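Local coordinates for protein mandelate racemase/muconate lactonizing enzyme (Polaromonas sp., PDB 2OG9) that probably acts as an isomerase, perhaps a racemase of the mandelate racemase type, within the enolase superfamily of metal-assisted enzymes, at residues A[368-371]-A[372-376]; A[77-80]-A[81-85]; A[199-203]-A[204-208]; A[171-175]-A[176-180]. All coordinates share one frame; numbering follows the deposited sequence.

Contact 1 (A[368-371]-A[372-376])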
loop_
_atom_site.group_PDB
_atom_site.type_symbol
_atom_site.label_atom_id
_atom_site.label_comp_id
_atom_site.label_asym_id
_atom_site.label_seq_id
_atom_site.Cartn_x
_atom_site.Cartn_y
_atom_site.Cartn_z
ATOM N N SER A 368 21.604 -46.307 -17.446
ATOM C CA SER A 368 21.447 -47.745 -17.605
ATOM C C SER A 368 21.691 -48.123 -19.064
ATOM O O SER A 368 21.777 -47.258 -19.936
ATOM C CB SER A 368 20.037 -48.172 -17.202
ATOM O OG SER A 368 19.083 -47.743 -18.161
ATOM N N GLY A 369 21.800 -49.420 -19.324
ATOM C CA GLY A 369 22.023 -49.875 -20.683
ATOM C C GLY A 369 20.803 -49.653 -21.559
ATOM O O GLY A 369 20.914 -49.621 -22.783
ATOM N N GLN A 370 19.641 -49.495 -20.931
ATOM C CA GLN A 370 18.388 -49.271 -21.652
ATOM C C GLN A 370 18.313 -47.912 -22.334
ATOM O O GLN A 370 17.605 -47.751 -23.328
ATOM C CB GLN A 370 17.197 -49.407 -20.697
ATOM C CG GLN A 370 16.616 -50.805 -20.615
ATOM C CD GLN A 370 15.717 -51.132 -21.799
ATOM O OE1 GLN A 370 16.094 -50.939 -22.956
ATOM N NE2 GLN A 370 14.522 -51.634 -21.509
ATOM N N VAL A 371 19.037 -46.934 -21.799
ATOM C CA VAL A 371 19.028 -45.587 -22.362
ATOM C C VAL A 371 19.411 -45.578 -23.840
ATOM O O VAL A 371 18.775 -44.903 -24.652
ATOM C CB VAL A 371 19.982 -44.657 -21.584
ATOM C CG1 VAL A 371 20.094 -43.309 -22.281
ATOM C CG2 VAL A 371 19.465 -44.465 -20.167
ATOM N N LYS A 372 20.445 -46.337 -24.185
ATOM C CA LYS A 372 20.909 -46.409 -25.564
ATOM C C LYS A 372 19.768 -46.771 -26.513
ATOM O O LYS A 372 19.535 -46.088 -27.507
ATOM C CB LYS A 372 22.039 -47.443 -25.679
ATOM C CG LYS A 372 22.498 -47.763 -27.101
ATOM C CD LYS A 372 23.450 -46.723 -27.688
ATOM C CE LYS A 372 22.742 -45.438 -28.083
ATOM N NZ LYS A 372 23.663 -44.487 -28.773
ATOM N N ALA A 373 19.047 -47.839 -26.191
ATOM C CA ALA A 373 17.943 -48.299 -27.022
ATOM C C ALA A 373 16.806 -47.286 -27.162
ATOM O O ALA A 373 16.055 -47.318 -28.138
ATOM C CB ALA A 373 17.396 -49.602 -26.466
ATOM N N TRP A 374 16.672 -46.388 -26.192
ATOM C CA TRP A 374 15.596 -45.404 -26.237
ATOM C C TRP A 374 16.029 -44.036 -26.747
ATOM O O TRP A 374 15.217 -43.111 -26.825
ATOM C CB TRP A 374 14.961 -45.247 -24.854
ATOM C CG TRP A 374 14.250 -46.472 -24.350
ATOM C CD1 TRP A 374 13.616 -47.426 -25.099
ATOM C CD2 TRP A 374 14.024 -46.825 -22.981
ATOM N NE1 TRP A 374 13.006 -48.347 -24.279
ATOM C CE2 TRP A 374 13.242 -48.002 -22.973
ATOM C CE3 TRP A 374 14.404 -46.257 -21.756
ATOM C CZ2 TRP A 374 12.832 -48.623 -21.788
ATOM C CZ3 TRP A 374 13.995 -46.876 -20.575
ATOM C CH2 TRP A 374 13.217 -48.046 -20.603
ATOM N N THR A 375 17.303 -43.910 -27.099
ATOM C CA THR A 375 17.833 -42.647 -27.595
ATOM C C THR A 375 17.495 -42.441 -29.071
ATOM O O THR A 375 17.870 -43.248 -29.923
ATOM C CB THR A 375 19.356 -42.600 -27.404
ATOM O OG1 THR A 375 19.660 -42.795 -26.018
ATOM C CG2 THR A 375 19.915 -41.260 -27.851
ATOM N N ARG A 376 16.786 -41.356 -29.371
ATOM C CA ARG A 376 16.398 -41.063 -30.747
ATOM C C ARG A 376 17.280 -40.000 -31.386
ATOM O O ARG A 376 17.334 -39.879 -32.609
ATOM C CB ARG A 376 14.934 -40.626 -30.797
ATOM C CG ARG A 376 13.975 -41.711 -30.333
ATOM C CD ARG A 376 12.520 -41.284 -30.460
ATOM N NE ARG A 376 11.633 -42.247 -29.816
ATOM C CZ ARG A 376 10.331 -42.058 -29.631
ATOM N NH1 ARG A 376 9.755 -40.937 -30.045
ATOM N NH2 ARG A 376 9.609 -42.986 -29.019
HETATM O O HOH W 1 22.918 -46.698 -22.373
#

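Contact 2 (A[77-80]-A[81-85])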
loop_
_atom_site.group_PDB
_atom_site.type_symbol
_atom_site.label_atom_id
_atom_site.label_comp_id
_atom_site.label_asym_id
_atom_site.label_seq_id
_atom_site.Cartn_x
_atom_site.Cartn_y
_atom_site.Cartn_z
ATOM N N PHE A 77 16.323 -30.634 -27.178
ATOM C CA PHE A 77 17.528 -31.230 -27.735
ATOM C C PHE A 77 18.179 -30.315 -28.756
ATOM O O PHE A 77 19.380 -30.071 -28.699
ATOM C CB PHE A 77 17.225 -32.572 -28.410
ATOM C CG PHE A 77 18.424 -33.171 -29.104
ATOM C CD1 PHE A 77 19.417 -33.816 -28.372
ATOM C CD2 PHE A 77 18.590 -33.031 -30.483
ATOM C CE1 PHE A 77 20.562 -34.308 -28.997
ATOM C CE2 PHE A 77 19.736 -33.521 -31.118
ATOM C CZ PHE A 77 20.722 -34.160 -30.372
ATOM N N ALA A 78 17.377 -29.822 -29.696
ATOM C CA ALA A 78 17.868 -28.945 -30.749
ATOM C C ALA A 78 18.586 -27.735 -30.175
ATOM O O ALA A 78 19.654 -27.361 -30.653
ATOM C CB ALA A 78 16.714 -28.497 -31.641
ATOM N N HIS A 79 18.005 -27.120 -29.149
ATOM C CA HIS A 79 18.636 -25.951 -28.545
ATOM C C HIS A 79 19.910 -26.350 -27.798
ATOM O O HIS A 79 20.942 -25.683 -27.909
ATOM C CB HIS A 79 17.672 -25.244 -27.586
ATOM C CG HIS A 79 18.101 -23.853 -27.237
ATOM N ND1 HIS A 79 18.079 -22.819 -28.148
ATOM C CD2 HIS A 79 18.604 -23.335 -26.091
ATOM C CE1 HIS A 79 18.551 -21.723 -27.580
ATOM N NE2 HIS A 79 18.876 -22.009 -26.331
ATOM N N ALA A 80 19.837 -27.442 -27.042
ATOM C CA ALA A 80 20.993 -27.926 -26.295
ATOM C C ALA A 80 22.165 -28.156 -27.250
ATOM O O ALA A 80 23.303 -27.800 -26.949
ATOM C CB ALA A 80 20.645 -29.229 -25.571
ATOM N N ARG A 81 21.878 -28.749 -28.405
ATOM C CA ARG A 81 22.912 -29.027 -29.402
ATOM C C ARG A 81 23.519 -27.742 -29.938
ATOM O O ARG A 81 24.728 -27.649 -30.133
ATOM C CB ARG A 81 22.319 -29.844 -30.558
ATOM C CG ARG A 81 23.297 -30.174 -31.684
ATOM C CD ARG A 81 22.639 -31.089 -32.714
ATOM N NE ARG A 81 21.442 -30.481 -33.284
ATOM C CZ ARG A 81 20.533 -31.133 -34.005
ATOM N NH1 ARG A 81 20.677 -32.428 -34.254
ATOM N NH2 ARG A 81 19.468 -30.489 -34.470
ATOM N N GLU A 82 22.679 -26.740 -30.167
ATOM C CA GLU A 82 23.169 -25.476 -30.697
ATOM C C GLU A 82 24.031 -24.677 -29.726
ATOM O O GLU A 82 24.978 -24.019 -30.146
ATOM C CB GLU A 82 21.995 -24.620 -31.175
ATOM C CG GLU A 82 22.411 -23.285 -31.765
ATOM C CD GLU A 82 21.238 -22.515 -32.340
ATOM O OE1 GLU A 82 20.133 -22.604 -31.768
ATOM O OE2 GLU A 82 21.421 -21.811 -33.357
ATOM N N ILE A 83 23.729 -24.736 -28.431
ATOM C CA ILE A 83 24.514 -23.967 -27.468
ATOM C C ILE A 83 25.639 -24.739 -26.781
ATOM O O ILE A 83 26.525 -24.134 -26.180
ATOM C CB ILE A 83 23.604 -23.321 -26.383
ATOM C CG1 ILE A 83 22.989 -24.392 -25.479
ATOM C CG2 ILE A 83 22.489 -22.521 -27.059
ATOM C CD1 ILE A 83 22.097 -23.811 -24.377
ATOM N N ALA A 84 25.621 -26.064 -26.884
ATOM C CA ALA A 84 26.649 -26.888 -26.251
ATOM C C ALA A 84 28.084 -26.393 -26.460
ATOM O O ALA A 84 28.864 -26.346 -25.511
ATOM C CB ALA A 84 26.523 -28.335 -26.724
ATOM N N PRO A 85 28.451 -26.017 -27.699
ATOM C CA PRO A 85 29.818 -25.537 -27.953
ATOM C C PRO A 85 30.269 -24.397 -27.043
ATOM O O PRO A 85 31.463 -24.217 -26.810
ATOM C CB PRO A 85 29.770 -25.112 -29.422
ATOM C CG PRO A 85 28.756 -26.058 -30.010
ATOM C CD PRO A 85 27.671 -26.060 -28.951
HETATM O O HOH W 2 20.539 -27.832 -33.194
HETATM O O HOH W 3 17.861 -23.607 -30.854
#

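Contact 3 (A[199-203]-A[204-208])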
loop_
_atom_site.group_PDB
_atom_site.type_symbol
_atom_site.label_atom_id
_atom_site.label_comp_id
_atom_site.label_asym_id
_atom_site.label_seq_id
_atom_site.Cartn_x
_atom_site.Cartn_y
_atom_site.Cartn_z
ATOM N N ALA A 199 -13.591 -42.670 1.195
ATOM C CA ALA A 199 -13.345 -44.108 1.153
ATOM C C ALA A 199 -11.894 -44.440 1.478
ATOM O O ALA A 199 -11.615 -45.391 2.211
ATOM C CB ALA A 199 -13.708 -44.654 -0.222
ATOM N N VAL A 200 -10.969 -43.660 0.924
ATOM C CA VAL A 200 -9.549 -43.875 1.167
ATOM C C VAL A 200 -9.223 -43.585 2.627
ATOM O O VAL A 200 -8.523 -44.361 3.285
ATOM C CB VAL A 200 -8.681 -42.968 0.262
ATOM C CG1 VAL A 200 -7.209 -43.136 0.606
ATOM C CG2 VAL A 200 -8.915 -43.319 -1.195
ATOM N N ARG A 201 -9.739 -42.471 3.136
ATOM C CA ARG A 201 -9.497 -42.092 4.522
ATOM C C ARG A 201 -9.996 -43.144 5.508
ATOM O O ARG A 201 -9.313 -43.457 6.484
ATOM C CB ARG A 201 -10.156 -40.740 4.826
ATOM C CG ARG A 201 -10.265 -40.408 6.314
ATOM C CD ARG A 201 -8.922 -40.482 7.035
ATOM N NE ARG A 201 -7.963 -39.483 6.567
ATOM C CZ ARG A 201 -8.067 -38.178 6.793
ATOM N NH1 ARG A 201 -9.095 -37.699 7.483
ATOM N NH2 ARG A 201 -7.133 -37.349 6.336
ATOM N N LYS A 202 -11.182 -43.694 5.258
ATOM C CA LYS A 202 -11.731 -44.703 6.159
ATOM C C LYS A 202 -10.914 -45.987 6.116
ATOM O O LYS A 202 -10.767 -46.671 7.128
ATOM C CB LYS A 202 -13.188 -45.017 5.808
ATOM C CG LYS A 202 -13.833 -45.998 6.785
ATOM C CD LYS A 202 -15.282 -46.308 6.439
ATOM C CE LYS A 202 -15.869 -47.312 7.429
ATOM N NZ LYS A 202 -17.280 -47.681 7.109
ATOM N N HIS A 203 -10.377 -46.307 4.942
ATOM C CA HIS A 203 -9.580 -47.516 4.769
ATOM C C HIS A 203 -8.206 -47.445 5.438
ATOM O O HIS A 203 -7.846 -48.320 6.226
ATOM C CB HIS A 203 -9.396 -47.808 3.281
ATOM C CG HIS A 203 -8.710 -49.108 3.000
ATOM N ND1 HIS A 203 -9.177 -50.315 3.476
ATOM C CD2 HIS A 203 -7.600 -49.394 2.278
ATOM C CE1 HIS A 203 -8.384 -51.287 3.059
ATOM N NE2 HIS A 203 -7.420 -50.755 2.330
ATOM N N LEU A 204 -7.444 -46.401 5.122
ATOM C CA LEU A 204 -6.105 -46.239 5.679
ATOM C C LEU A 204 -6.086 -45.775 7.128
ATOM O O LEU A 204 -5.199 -46.153 7.894
ATOM C CB LEU A 204 -5.299 -45.261 4.824
ATOM C CG LEU A 204 -5.115 -45.666 3.361
ATOM C CD1 LEU A 204 -4.317 -44.598 2.633
ATOM C CD2 LEU A 204 -4.410 -47.013 3.284
ATOM N N GLY A 205 -7.059 -44.951 7.501
ATOM C CA GLY A 205 -7.110 -44.455 8.865
ATOM C C GLY A 205 -6.673 -43.005 8.958
ATOM O O GLY A 205 -6.042 -42.477 8.044
ATOM N N ASP A 206 -7.003 -42.366 10.074
ATOM C CA ASP A 206 -6.667 -40.964 10.303
ATOM C C ASP A 206 -5.176 -40.712 10.525
ATOM O O ASP A 206 -4.734 -39.563 10.526
ATOM C CB ASP A 206 -7.455 -40.437 11.505
ATOM C CG ASP A 206 -8.951 -40.427 11.261
ATOM O OD1 ASP A 206 -9.487 -41.462 10.806
ATOM O OD2 ASP A 206 -9.593 -39.389 11.531
ATOM N N ALA A 207 -4.405 -41.779 10.712
ATOM C CA ALA A 207 -2.971 -41.653 10.949
ATOM C C ALA A 207 -2.126 -41.594 9.674
ATOM O O ALA A 207 -0.928 -41.329 9.735
ATOM C CB ALA A 207 -2.491 -42.796 11.833
ATOM N N VAL A 208 -2.739 -41.848 8.523
ATOM C CA VAL A 208 -2.008 -41.812 7.262
ATOM C C VAL A 208 -2.215 -40.464 6.574
ATOM O O VAL A 208 -3.336 -40.114 6.206
ATOM C CB VAL A 208 -2.473 -42.936 6.315
ATOM C CG1 VAL A 208 -1.642 -42.926 5.037
ATOM C CG2 VAL A 208 -2.348 -44.279 7.013
#

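Contact 4 (A[171-175]-A[176-180])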
loop_
_atom_site.group_PDB
_atom_site.type_symbol
_atom_site.label_atom_id
_atom_site.label_comp_id
_atom_site.label_asym_id
_atom_site.label_seq_id
_atom_site.Cartn_x
_atom_site.Cartn_y
_atom_site.Cartn_z
ATOM N N SER A 171 -2.776 -48.990 0.691
ATOM C CA SER A 171 -2.422 -49.739 1.888
ATOM C C SER A 171 -1.111 -50.493 1.662
ATOM O O SER A 171 -0.321 -50.676 2.589
ATOM C CB SER A 171 -3.549 -50.714 2.254
ATOM O OG SER A 171 -3.932 -51.499 1.137
ATOM N N ALA A 172 -0.881 -50.915 0.422
ATOM C CA ALA A 172 0.342 -51.634 0.069
ATOM C C ALA A 172 1.534 -50.683 0.127
ATOM O O ALA A 172 2.598 -51.034 0.641
ATOM C CB ALA A 172 0.217 -52.226 -1.330
ATOM N N SER A 173 1.353 -49.479 -0.408
ATOM C CA SER A 173 2.415 -48.483 -0.406
ATOM C C SER A 173 2.796 -48.124 1.021
ATOM O O SER A 173 3.958 -47.865 1.319
ATOM C CB SER A 173 1.969 -47.229 -1.157
ATOM O OG SER A 173 1.785 -47.507 -2.536
ATOM N N ILE A 174 1.811 -48.118 1.909
ATOM C CA ILE A 174 2.066 -47.790 3.300
ATOM C C ILE A 174 2.889 -48.887 3.971
ATOM O O ILE A 174 3.796 -48.600 4.755
ATOM C CB ILE A 174 0.747 -47.593 4.073
ATOM C CG1 ILE A 174 -0.033 -46.419 3.473
ATOM C CG2 ILE A 174 1.032 -47.333 5.539
ATOM C CD1 ILE A 174 0.719 -45.100 3.507
ATOM N N GLU A 175 2.583 -50.144 3.653
ATOM C CA GLU A 175 3.307 -51.262 4.248
ATOM C C GLU A 175 4.742 -51.334 3.734
ATOM O O GLU A 175 5.611 -51.916 4.386
ATOM C CB GLU A 175 2.579 -52.589 3.981
ATOM C CG GLU A 175 2.618 -53.083 2.542
ATOM C CD GLU A 175 1.752 -54.319 2.328
ATOM O OE1 GLU A 175 0.524 -54.226 2.543
ATOM O OE2 GLU A 175 2.297 -55.379 1.944
ATOM N N ARG A 176 4.996 -50.738 2.573
ATOM C CA ARG A 176 6.339 -50.744 2.009
ATOM C C ARG A 176 7.156 -49.553 2.520
ATOM O O ARG A 176 8.334 -49.415 2.198
ATOM C CB ARG A 176 6.284 -50.726 0.477
ATOM C CG ARG A 176 5.682 -49.469 -0.102
ATOM C CD ARG A 176 5.568 -49.515 -1.622
ATOM N NE ARG A 176 6.867 -49.547 -2.289
ATOM C CZ ARG A 176 7.044 -49.279 -3.577
ATOM N NH1 ARG A 176 6.005 -48.956 -4.338
ATOM N NH2 ARG A 176 8.259 -49.337 -4.108
ATOM N N GLY A 177 6.527 -48.687 3.311
ATOM C CA GLY A 177 7.252 -47.554 3.860
ATOM C C GLY A 177 6.892 -46.152 3.398
ATOM O O GLY A 177 7.490 -45.188 3.876
ATOM N N ILE A 178 5.937 -46.021 2.479
ATOM C CA ILE A 178 5.542 -44.697 1.996
ATOM C C ILE A 178 4.951 -43.895 3.152
ATOM O O ILE A 178 4.250 -44.444 4.000
ATOM C CB ILE A 178 4.512 -44.802 0.846
ATOM C CG1 ILE A 178 5.153 -45.484 -0.368
ATOM C CG2 ILE A 178 4.032 -43.413 0.439
ATOM C CD1 ILE A 178 6.279 -44.681 -1.017
ATOM N N GLY A 179 5.232 -42.595 3.184
ATOM C CA GLY A 179 4.740 -41.765 4.273
ATOM C C GLY A 179 3.451 -40.996 4.048
ATOM O O GLY A 179 3.001 -40.277 4.938
ATOM N N GLY A 180 2.854 -41.140 2.871
ATOM C CA GLY A 180 1.619 -40.433 2.582
ATOM C C GLY A 180 1.043 -40.825 1.237
ATOM O O GLY A 180 1.738 -41.413 0.407
HETATM O O HOH W 4 4.760 -46.144 6.293
#

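Contact 1 (A[368-371]-A[372-376])
Gln-370 lays its side chain over a face of the Trp-374 indole, four residues further along the short helix 370-374, and this pairing shows how one helical turn can bring an amide and an aromatic ring together. The chain is bent at chi2 (-79°), about its CB-CG bond, so the amide folds back across the six-membered ring, its plane turned 34° from that of the ring. NE2 comes nearest, 3.5 Å from Trp-374 CZ2, while CD follows at 3.8 Å from the same carbon. Deeper in, Gln-370 CB makes a CH-pi contact almost straight above the six-membered ring. With Trp-374 CG set anti to its carbonyl carbon (chi1 -65°), the indole leans back along the helix toward this partner. Its other neighbours include Cys-23, Leu-25 and Pro-26 of strand 15-26.

The second centre is the carbonyl of Val-371. Trp-374 N donates to Val-371 O at 3.0 Å and Thr-375 OG1 to the same Val-371 O at 2.7 Å. The two donors arrive from opposite faces of the carbonyl plane, neither along a lone pair. At the helix start, Ser-368 OG accepts a weak capping bond from Gln-370 N, and a water accepts from Lys-372 N and donates a hydrogen bond to Ser-368 O. Lys-372 turns its amine away to a salt bridge with Glu-378.

Because the hydroxyl of Thr-375 shares an acceptor with a backbone N-H, the end of this weakly bonded helix is tied by a side chain as well as by the main chain, just where strand 375-382 starts.

Contact 2 (A[77-80]-A[81-85])
Arg-81 runs back alongside Phe-77 one turn earlier in helix 73-83, an i to i+4 pairing on an alpha-helix of the N-terminal capping domain. Its CB sits 3.5 Å from Phe-77 O, the carbonyl that also accepts the backbone N-H of Arg-81. Extended as far as CD, the chain then bends at chi3 (58°), which brings the guanidinium up to the edge of the phenyl ring. CD and NE both lie near Phe-77 CE2; CZ is closer, and NH1 makes the nearest approach, 3.5 Å from Phe-77 CE2. The planes stand 73° apart: the ring presents its edge to a face of the guanidinium.

On the other side of the helix, Ile-83 CG2 rests over a face of the His-79 imidazole in a CH-pi contact, offset toward NE2, which it meets at 3.7 Å. Glu-82 reaches toward the same histidine indirectly. One water lies 2.8 Å from His-79 ND1 and donates to Glu-82 OE1, an oxygen that also accepts from Gly-72 N of the second subunit. Ala-80 faces inward, onto Ala-118 and Phe-122 of helix 114-133, so this turn is packed between its own domain and a neighbouring chain.

A further water links Arg-81 to the backbone: lying in the guanidinium plane, it accepts from Arg-81 NE at 2.8 Å and donates to Ala-78 O at 2.7 Å.

Contact 3 (A[199-203]-A[204-208])
Leu-204 N closes the last regular turn on Val-200 O at 2.9 Å with an almost straight bond, Gly-205 N follows with a bond to Arg-201 O of the same length, and at Gly-205 the chain then leaves the helix with positive phi (105°). A type I beta turn from Gly-205 to Val-208 carries it on, shut by a weak bond from Val-208 N to Gly-205 O.

On the inner side of the helix, Val-200 and Leu-204 lie side by side and point the same way, Val-200 CG1 touching Leu-204 CD1 at 3.8 Å. Leu-204 CG stands anti to its carbonyl carbon (chi1 -60°), which sends the branches along the helix wall: CD1 goes to the valine and CD2 toward His-203 CD2, 4.1 Å away. The pair continues the apolar layer onto Leu-183 and Ile-181 of strand 181-184.

Arg-201 takes the other flank. Bent at chi2 and chi3, its chain curls over the turn, so that CD comes within 3.6 Å of Gly-205 O and 3.9 Å of Asp-206 OD1. The opposite charges probably attract only weakly, since Arg-201 NH1 and Asp-206 OD2 are 4.4 Å apart and no N-H points at the acid. The guanidinium is instead directed to Phe-233 O through NH2, while the covered NE finds no partner in the model.

A glycine of positive phi is a common way to end a helix, and here, with the tight turn after it, it makes the helix-to-strand connection from 190-204 to 210-213 in the beta/alpha barrel domain.

Contact 4 (A[171-175]-A[176-180])
Positive phi at Gly-177 (113°) reverses the chain after helix 163-175 in a Schellman motif and brings Ile-178 back onto Ser-173. With Ile-178 CG1 set anti to its carbonyl carbon (chi1 -64°), that branch lies along the serine, CG1 meeting Ser-173 CB at 3.7 Å.

Two backbone bonds define the motif. Ile-178 N reaches Ser-173 O at 2.9 Å, although the position of that oxygen is less certain because another atom crowds it in the model. Gly-177 N donates to Ile-174 O at 3.1 Å, approaching from above the carbonyl plane rather than along a lone pair. Helix-end carbonyls are thus met by N-H groups from the turn itself.

Ser-173 has its own polar network behind this apolar touch. Its OG is hydrogen-bonded to Ser-155 OG and Asn-153 ND2 as well as to Asn-169 O one turn back, so the buried hydroxyl is satisfied outside the turn while its CB serves the isoleucine. Beyond Ser-173, Ile-178 and Arg-176 both pack on Ile-350 and His-336. The turn lies in the barrel domain, where helix 163-175 hands over to strand 181-184.

Ile-174 also sends CD1 to within 3.6 Å of Ile-178 O. That same carbonyl accepts a hydrogen bond from a water that also donates to Ile-174 O, the two water bonds measuring 2.9 Å to Ile-178 O and 3.1 Å to Ile-174 O.

Read from the N terminus, the four contacts come in the order 2, 4, 3, 1, each a local contact within one continuous stretch of chain, closing no long loop; none nests in or crosses another. Contact 2 lies on a helix of the capping domain and meets a second subunit. Contacts 4 and 3 end successive barrel helices, 163-175 and 190-204, and these two alone touch: Val-208 CG1 packs on Ile-174 CD1 at 3.6 Å. Contact 1 comes last, where the chain returns from the barrel and enters strand 375-382 of the capping-domain sheet. That strand also receives Phe-77 and Arg-81, so contacts 1 and 2, about 20 Å apart between centres, are linked through it.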